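Local coordinates for protein trehalose-6-phosphate phosphatase (Cryptococcus neoformans, PDB 5DX9) that belongs to the trehalose-phosphatase family of the HAD clan, and holds a magnesium ion and a glycan in its pocket, at residues N19-L24 with C55-N60; N236-K241 with T264-G269. All blocks are in the same frame, centred on the assembly; numbering follows the deposited sequence.

Interaction 1. Residues N19-L24 with C55-N60; sequences NKRLLL and CKDPKN
R21 and N60 meet as partners in a parallel bridge, their side chains on the same face of the sheet, and most of the polar contact runs through R21. Its backbone N gives a nearly straight bond to K59 O, 2.8 Å and 173° at the hydrogen. Its NE reaches N60 OD1 at 2.7 Å, in the plane of the amide and on a lone pair, although the two flat groups are turned 59° apart. The same amide uses ND2 on L54 O and Y15 OH, which helps fix its rotation. The backbone bond and the bridge open the pairing of strands 21-25 and 60-65 in the beta-alpha-beta unit through helix 45-56, part of the Rossmann-like core of the HAD fold. Among charges, R21 NH2 pairs with D57 but is modelled too close for the geometry to be trusted. D57 itself forms an Asx turn, OD1 accepting from K59 N at 2.7 Å. K20 CG stands anti to the backbone N (chi1 -160°), and two later bends bring NZ 2.9 Å from P58 O. Aliphatic groups pack against polar ones: K59 CB over one face of the R21 guanidinium, toward its rim, and L23 CD1 3.7 Å from N60 CG.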
ATOM      1  N   ASN A  19     -20.108   8.983  -7.128  1.00 61.25           N
ATOM      2  CA  ASN A  19     -21.108   8.183  -6.428  1.00 62.03           C
ATOM      3  C   ASN A  19     -20.469   7.241  -5.413  1.00 59.98           C
ATOM      4  O   ASN A  19     -20.909   7.163  -4.266  1.00 60.35           O
ATOM      5  CB  ASN A  19     -21.944   7.383  -7.428  1.00 61.71           C
ATOM      6  CG  ASN A  19     -22.769   8.275  -8.338  1.00 67.30           C
ATOM      7  OD1 ASN A  19     -23.324   9.286  -7.900  1.00 64.40           O
ATOM      8  ND2 ASN A  19     -22.850   7.907  -9.614  1.00 67.75           N
ATOM      9  N   LYS A  20     -19.433   6.525  -5.842  1.00 60.05           N
ATOM     10  CA  LYS A  20     -18.688   5.648  -4.944  1.00 56.93           C
ATOM     11  C   LYS A  20     -17.187   5.859  -5.101  1.00 55.44           C
ATOM     12  O   LYS A  20     -16.644   5.754  -6.201  1.00 51.83           O
ATOM     13  CB  LYS A  20     -19.047   4.184  -5.192  1.00 55.99           C
ATOM     14  CG  LYS A  20     -18.710   3.279  -4.020  1.00 55.64           C
ATOM     15  CD  LYS A  20     -19.900   2.419  -3.636  1.00 60.34           C
ATOM     16  CE  LYS A  20     -19.786   1.917  -2.210  1.00 58.05           C
ATOM     17  NZ  LYS A  20     -19.896   3.039  -1.231  1.00 62.14           N
ATOM     18  N   ARG A  21     -16.515   6.145  -3.991  1.00 54.63           N
ATOM     19  CA  ARG A  21     -15.111   6.533  -4.030  1.00 51.00           C
ATOM     20  C   ARG A  21     -14.195   5.533  -3.319  1.00 52.60           C
ATOM     21  O   ARG A  21     -14.399   5.204  -2.150  1.00 52.39           O
ATOM     22  CB  ARG A  21     -14.949   7.925  -3.418  1.00 51.87           C
ATOM     23  CG  ARG A  21     -15.812   8.982  -4.099  1.00 53.38           C
ATOM     24  CD  ARG A  21     -15.568  10.366  -3.530  1.00 53.92           C
ATOM     25  NE  ARG A  21     -16.132  10.505  -2.193  1.00 58.04           N
ATOM     26  CZ  ARG A  21     -17.193  11.251  -1.903  1.00 57.94           C
ATOM     27  NH1 ARG A  21     -17.804  11.941  -2.857  1.00 57.53           N
ATOM     28  NH2 ARG A  21     -17.638  11.311  -0.654  1.00 54.91           N
ATOM     29  N   LEU A  22     -13.191   5.053  -4.045  1.00 51.46           N
ATOM     30  CA  LEU A  22     -12.170   4.178  -3.479  1.00 48.02           C
ATOM     31  C   LEU A  22     -10.966   5.011  -3.048  1.00 48.00           C
ATOM     32  O   LEU A  22     -10.275   5.595  -3.883  1.00 45.51           O
ATOM     33  CB  LEU A  22     -11.756   3.108  -4.492  1.00 45.76           C
ATOM     34  CG  LEU A  22     -10.949   1.912  -3.980  1.00 45.46           C
ATOM     35  CD1 LEU A  22     -11.679   1.214  -2.841  1.00 50.09           C
ATOM     36  CD2 LEU A  22     -10.670   0.935  -5.113  1.00 44.53           C
ATOM     37  N   LEU A  23     -10.726   5.077  -1.742  1.00 46.74           N
ATOM     38  CA  LEU A  23      -9.655   5.911  -1.211  1.00 48.12           C
ATOM     39  C   LEU A  23      -8.574   5.063  -0.544  1.00 49.66           C
ATOM     40  O   LEU A  23      -8.798   4.462   0.509  1.00 48.72           O
ATOM     41  CB  LEU A  23     -10.213   6.935  -0.220  1.00 43.95           C
ATOM     42  CG  LEU A  23     -11.337   7.836  -0.739  1.00 48.88           C
ATOM     43  CD1 LEU A  23     -11.768   8.844   0.332  1.00 46.44           C
ATOM     44  CD2 LEU A  23     -10.913   8.539  -2.024  1.00 42.33           C
ATOM     45  N   LEU A  24      -7.396   5.033  -1.157  1.00 44.33           N
ATOM     46  CA  LEU A  24      -6.328   4.142  -0.718  1.00 42.89           C
ATOM     47  C   LEU A  24      -5.100   4.910  -0.249  1.00 42.86           C
ATOM     48  O   LEU A  24      -4.491   5.654  -1.017  1.00 42.61           O
ATOM     49  CB  LEU A  24      -5.957   3.188  -1.850  1.00 42.75           C
ATOM     50  CG  LEU A  24      -7.163   2.461  -2.450  1.00 43.44           C
ATOM     51  CD1 LEU A  24      -6.774   1.678  -3.696  1.00 42.92           C
ATOM     52  CD2 LEU A  24      -7.814   1.554  -1.411  1.00 44.54           C
ATOM     53  N   CYS A  55     -14.080   8.014   6.383  1.00 56.69           N
ATOM     54  CA  CYS A  55     -14.736   6.744   6.673  1.00 57.85           C
ATOM     55  C   CYS A  55     -16.210   6.952   7.017  1.00 58.30           C
ATOM     56  O   CYS A  55     -17.051   6.102   6.724  1.00 57.96           O
ATOM     57  CB  CYS A  55     -14.022   6.022   7.818  1.00 58.36           C
ATOM     58  SG  CYS A  55     -12.356   5.447   7.413  1.00 58.21           S
ATOM     59  N   LYS A  56     -16.510   8.091   7.637  1.00 57.63           N
ATOM     60  CA  LYS A  56     -17.876   8.446   8.014  1.00 59.86           C
ATOM     61  C   LYS A  56     -18.808   8.507   6.804  1.00 58.57           C
ATOM     62  O   LYS A  56     -20.007   8.257   6.921  1.00 60.40           O
ATOM     63  CB  LYS A  56     -17.882   9.789   8.749  1.00 62.02           C
ATOM     64  CG  LYS A  56     -19.265  10.378   9.002  1.00 68.25           C
ATOM     65  CD  LYS A  56     -19.886   9.852  10.290  1.00 71.57           C
ATOM     66  CE  LYS A  56     -21.266  10.462  10.530  1.00 74.01           C
ATOM     67  NZ  LYS A  56     -21.224  11.952  10.652  1.00 71.34           N
ATOM     68  N   ASP A  57     -18.251   8.838   5.643  1.00 57.52           N
ATOM     69  CA  ASP A  57     -19.030   8.901   4.411  1.00 54.36           C
ATOM     70  C   ASP A  57     -19.265   7.505   3.845  1.00 57.94           C
ATOM     71  O   ASP A  57     -18.317   6.785   3.532  1.00 58.97           O
ATOM     72  CB  ASP A  57     -18.326   9.783   3.375  1.00 55.24           C
ATOM     73  CG  ASP A  57     -19.178  10.043   2.141  1.00 55.75           C
ATOM     74  OD1 ASP A  57     -20.206   9.357   1.946  1.00 55.20           O
ATOM     75  OD2 ASP A  57     -18.809  10.937   1.351  1.00 55.64           O
ATOM     76  N   PRO A  58     -20.541   7.116   3.714  1.00 57.20           N
ATOM     77  CA  PRO A  58     -20.927   5.832   3.118  1.00 57.60           C
ATOM     78  C   PRO A  58     -20.528   5.729   1.648  1.00 54.78           C
ATOM     79  O   PRO A  58     -20.458   4.629   1.105  1.00 56.71           O
ATOM     80  CB  PRO A  58     -22.452   5.819   3.271  1.00 59.20           C
ATOM     81  CG  PRO A  58     -22.735   6.779   4.383  1.00 59.16           C
ATOM     82  CD  PRO A  58     -21.700   7.850   4.247  1.00 56.42           C
ATOM     83  N   LYS A  59     -20.275   6.871   1.016  1.00 54.95           N
ATOM     84  CA  LYS A  59     -19.870   6.902  -0.385  1.00 57.04           C
ATOM     85  C   LYS A  59     -18.429   6.420  -0.552  1.00 55.84           C
ATOM     86  O   LYS A  59     -18.015   6.025  -1.644  1.00 53.00           O
ATOM     87  CB  LYS A  59     -20.027   8.317  -0.951  1.00 55.35           C
ATOM     88  CG  LYS A  59     -21.465   8.696  -1.282  1.00 59.11           C
ATOM     89  CD  LYS A  59     -21.626  10.198  -1.486  1.00 60.66           C
ATOM     90  CE  LYS A  59     -22.226  10.866  -0.252  1.00 62.97           C
ATOM     91  NZ  LYS A  59     -22.459  12.329  -0.455  1.00 64.79           N
ATOM     92  N   ASN A  60     -17.678   6.444   0.543  1.00 53.66           N
ATOM     93  CA  ASN A  60     -16.262   6.090   0.514  1.00 54.16           C
ATOM     94  C   ASN A  60     -15.966   4.655   0.941  1.00 55.65           C
ATOM     95  O   ASN A  60     -16.580   4.125   1.867  1.00 56.86           O
ATOM     96  CB  ASN A  60     -15.468   7.047   1.405  1.00 51.37           C
ATOM     97  CG  ASN A  60     -15.401   8.448   0.839  1.00 51.53           C
ATOM     98  OD1 ASN A  60     -15.503   8.644  -0.370  1.00 49.94           O
ATOM     99  ND2 ASN A  60     -15.225   9.432   1.713  1.00 52.79           N
TER

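Interaction 2. Residues N236-K241 with T264-G269; sequences NPVVMK and TIRSKG
R266 NH1, packed against V238, is held by two carbonyls, I265 O and L263 O, both supplied by the chain just before the arginine. The bond to I265 O is 2.8 Å long and lies close to the guanidinium plane, yet it meets the carbonyl from above, 60° out of the carbonyl's own plane. A bend early in the chain curls the side chain back over its own backbone and makes this possible. These two bonds help hold the guanidinium in place against the other segment.

Across the contact, R266 NH2 reaches N236 O at 3.3 Å, a weak hydrogen bond with only 134° at the hydrogen. V238 CG1 sits over one face of the guanidinium, 3.4 Å from R266 CZ and a tight 3.0 Å from R266 NH1. The valine torsion accounts for that approach: CG1 stands in the crowded position between the backbone N and the carbonyl carbon (chi1 48°), while CG2 lies anti to the N. The two side chains run past one another in opposite directions. The same CG1 is 4.0 Å from I265 O, so one methyl lies against both the planar group and the carbonyl that the guanidinium's NH1 is bonded to.

V238 is also bonded through its backbone to L263, and M240 to V261. With NH1 on L263 O and one face against V238, the arginine closes the end of the two-stranded antiparallel sheet formed by 238-240 and 261-263, just where the chain leaves it for strand 270-275 of the main HAD sheet.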
ATOM      1  N   ASN A 236     -16.087   1.508 -24.972  1.00 80.70           N
ATOM      2  CA  ASN A 236     -15.906   0.089 -24.686  1.00 79.63           C
ATOM      3  C   ASN A 236     -15.969  -0.217 -23.197  1.00 76.07           C
ATOM      4  O   ASN A 236     -15.566   0.602 -22.373  1.00 73.05           O
ATOM      5  CB  ASN A 236     -14.574  -0.400 -25.254  1.00 78.48           C
ATOM      6  CG  ASN A 236     -14.520  -0.308 -26.759  1.00 79.29           C
ATOM      7  OD1 ASN A 236     -15.523  -0.523 -27.439  1.00 81.94           O
ATOM      8  ND2 ASN A 236     -13.353   0.029 -27.290  1.00 77.86           N
ATOM      9  N   PRO A 237     -16.487  -1.404 -22.851  1.00 76.41           N
ATOM     10  CA  PRO A 237     -16.548  -1.856 -21.459  1.00 74.54           C
ATOM     11  C   PRO A 237     -15.173  -2.262 -20.944  1.00 69.84           C
ATOM     12  O   PRO A 237     -14.455  -2.991 -21.630  1.00 71.73           O
ATOM     13  CB  PRO A 237     -17.486  -3.072 -21.516  1.00 74.69           C
ATOM     14  CG  PRO A 237     -18.098  -3.057 -22.897  1.00 75.76           C
ATOM     15  CD  PRO A 237     -17.098  -2.378 -23.769  1.00 75.92           C
ATOM     16  N   VAL A 238     -14.806  -1.790 -19.758  1.00 69.70           N
ATOM     17  CA  VAL A 238     -13.583  -2.256 -19.117  1.00 64.46           C
ATOM     18  C   VAL A 238     -13.909  -3.443 -18.219  1.00 62.30           C
ATOM     19  O   VAL A 238     -14.487  -3.287 -17.145  1.00 61.20           O
ATOM     20  CB  VAL A 238     -12.897  -1.148 -18.299  1.00 65.07           C
ATOM     21  CG1 VAL A 238     -13.905  -0.440 -17.409  1.00 64.52           C
ATOM     22  CG2 VAL A 238     -11.750  -1.725 -17.479  1.00 60.83           C
ATOM     23  N   VAL A 239     -13.548  -4.635 -18.680  1.00 62.97           N
ATOM     24  CA  VAL A 239     -13.861  -5.863 -17.965  1.00 59.71           C
ATOM     25  C   VAL A 239     -12.669  -6.339 -17.145  1.00 63.42           C
ATOM     26  O   VAL A 239     -11.521  -6.227 -17.577  1.00 63.86           O
ATOM     27  CB  VAL A 239     -14.291  -6.978 -18.936  1.00 64.08           C
ATOM     28  CG1 VAL A 239     -14.485  -8.291 -18.192  1.00 62.98           C
ATOM     29  CG2 VAL A 239     -15.559  -6.576 -19.671  1.00 64.05           C
HETATM   30  N   MSE A 240     -12.945  -6.871 -15.960  1.00 59.80           N
HETATM   31  CA  MSE A 240     -11.887  -7.356 -15.086  1.00 55.06           C
HETATM   32  C   MSE A 240     -12.154  -8.771 -14.586  1.00 56.67           C
HETATM   33  O   MSE A 240     -13.195  -9.041 -13.986  1.00 58.01           O
HETATM   34  CB  MSE A 240     -11.711  -6.415 -13.899  1.00 57.81           C
HETATM   35  CG  MSE A 240     -10.565  -6.797 -12.993  1.00 58.35           C
HETATM   36 SE   MSE A 240     -10.506  -5.738 -11.367  1.00 63.53          SE
HETATM   37  CE  MSE A 240      -8.943  -6.592 -10.564  1.00 60.10           C
ATOM     38  N   LYS A 241     -11.210  -9.674 -14.840  1.00 53.69           N
ATOM     39  CA  LYS A 241     -11.282 -11.027 -14.299  1.00 56.19           C
ATOM     40  C   LYS A 241     -11.025 -11.005 -12.796  1.00 54.52           C
ATOM     41  O   LYS A 241     -10.410 -10.070 -12.284  1.00 55.09           O
ATOM     42  CB  LYS A 241     -10.267 -11.954 -14.977  1.00 56.06           C
ATOM     43  CG  LYS A 241     -10.366 -12.038 -16.495  1.00 60.11           C
ATOM     44  CD  LYS A 241      -9.516 -13.192 -17.020  1.00 56.69           C
ATOM     45  CE  LYS A 241      -9.346 -13.150 -18.533  1.00 60.02           C
ATOM     46  NZ  LYS A 241      -8.197 -12.290 -18.940  1.00 61.55           N
ATOM     47  N   THR A 264     -16.606   0.544 -13.476  1.00 53.67           N
ATOM     48  CA  THR A 264     -17.158   1.857 -13.775  1.00 52.70           C
ATOM     49  C   THR A 264     -16.041   2.875 -13.967  1.00 54.09           C
ATOM     50  O   THR A 264     -16.179   3.833 -14.728  1.00 51.91           O
ATOM     51  CB  THR A 264     -18.098   2.337 -12.653  1.00 53.80           C
ATOM     52  OG1 THR A 264     -19.190   1.419 -12.517  1.00 54.55           O
ATOM     53  CG2 THR A 264     -18.633   3.733 -12.954  1.00 49.44           C
ATOM     54  N   ILE A 265     -14.930   2.651 -13.273  1.00 51.03           N
ATOM     55  CA  ILE A 265     -13.821   3.598 -13.264  1.00 50.47           C
ATOM     56  C   ILE A 265     -13.224   3.822 -14.652  1.00 45.98           C
ATOM     57  O   ILE A 265     -13.061   2.882 -15.426  1.00 49.04           O
ATOM     58  CB  ILE A 265     -12.697   3.131 -12.313  1.00 45.89           C
ATOM     59  CG1 ILE A 265     -11.663   4.236 -12.131  1.00 43.45           C
ATOM     60  CG2 ILE A 265     -12.050   1.856 -12.832  1.00 46.30           C
ATOM     61  CD1 ILE A 265     -12.220   5.478 -11.478  1.00 45.95           C
ATOM     62  N   ARG A 266     -12.920   5.081 -14.956  1.00 46.75           N
ATOM     63  CA  ARG A 266     -12.164   5.441 -16.152  1.00 50.34           C
ATOM     64  C   ARG A 266     -10.924   6.232 -15.739  1.00 46.41           C
ATOM     65  O   ARG A 266     -10.906   6.850 -14.672  1.00 45.83           O
ATOM     66  CB  ARG A 266     -13.026   6.251 -17.129  1.00 48.97           C
ATOM     67  CG  ARG A 266     -14.087   5.432 -17.848  1.00 50.83           C
ATOM     68  CD  ARG A 266     -13.459   4.275 -18.605  1.00 53.25           C
ATOM     69  NE  ARG A 266     -14.452   3.427 -19.262  1.00 55.97           N
ATOM     70  CZ  ARG A 266     -15.172   2.497 -18.641  1.00 59.41           C
ATOM     71  NH1 ARG A 266     -15.024   2.295 -17.337  1.00 57.86           N
ATOM     72  NH2 ARG A 266     -16.047   1.772 -19.323  1.00 59.68           N
ATOM     73  N   SER A 267      -9.899   6.212 -16.591  1.00 46.37           N
ATOM     74  CA  SER A 267      -8.580   6.753 -16.255  1.00 47.53           C
ATOM     75  C   SER A 267      -8.641   8.166 -15.686  1.00 47.67           C
ATOM     76  O   SER A 267      -7.871   8.524 -14.793  1.00 47.49           O
ATOM     77  CB  SER A 267      -7.672   6.738 -17.486  1.00 48.99           C
ATOM     78  OG  SER A 267      -7.920   7.860 -18.314  1.00 52.50           O
ATOM     79  N   LYS A 268      -9.569   8.960 -16.203  1.00 43.73           N
ATOM     80  CA  LYS A 268      -9.734  10.338 -15.768  1.00 45.18           C
ATOM     81  C   LYS A 268     -10.182  10.391 -14.307  1.00 45.84           C
ATOM     82  O   LYS A 268     -10.000  11.400 -13.626  1.00 44.65           O
ATOM     83  CB  LYS A 268     -10.742  11.049 -16.673  1.00 52.33           C
ATOM     84  CG  LYS A 268     -10.497  12.532 -16.872  1.00 51.78           C
ATOM     85  CD  LYS A 268     -11.414  13.063 -17.965  1.00 52.13           C
ATOM     86  CE  LYS A 268     -11.393  14.577 -18.039  1.00 48.53           C
ATOM     87  NZ  LYS A 268     -12.408  15.084 -19.006  1.00 50.84           N
ATOM     88  N   GLY A 269     -10.756   9.289 -13.831  1.00 44.92           N
ATOM     89  CA  GLY A 269     -11.213   9.197 -12.457  1.00 48.09           C
ATOM     90  C   GLY A 269     -10.177   8.662 -11.479  1.00 45.93           C
ATOM     91  O   GLY A 269     -10.431   8.604 -10.275  1.00 44.69           O
TER

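How the interactions relate
Interactions 1 and 2 follow each other along the chain, with centres 18 Å apart and nearest atoms about 7 Å apart, so they do not touch. Helix 190-200 is a neighbour common to both: L22 and L24 from interaction 1 rest on it, and so does M240 from the strand of interaction 2. Strand 206-211 is a second shared neighbour, since it flanks 21-25 in the main sheet and I207 is bonded to G269 while touching L22. The magnesium site lies beyond the far ends of these strands: N26 and D28 follow strand 21-25, and D212 follows 206-211. Neither contact supplies a magnesium ligand; interaction 1 sits at the opposite end of strand 21-25.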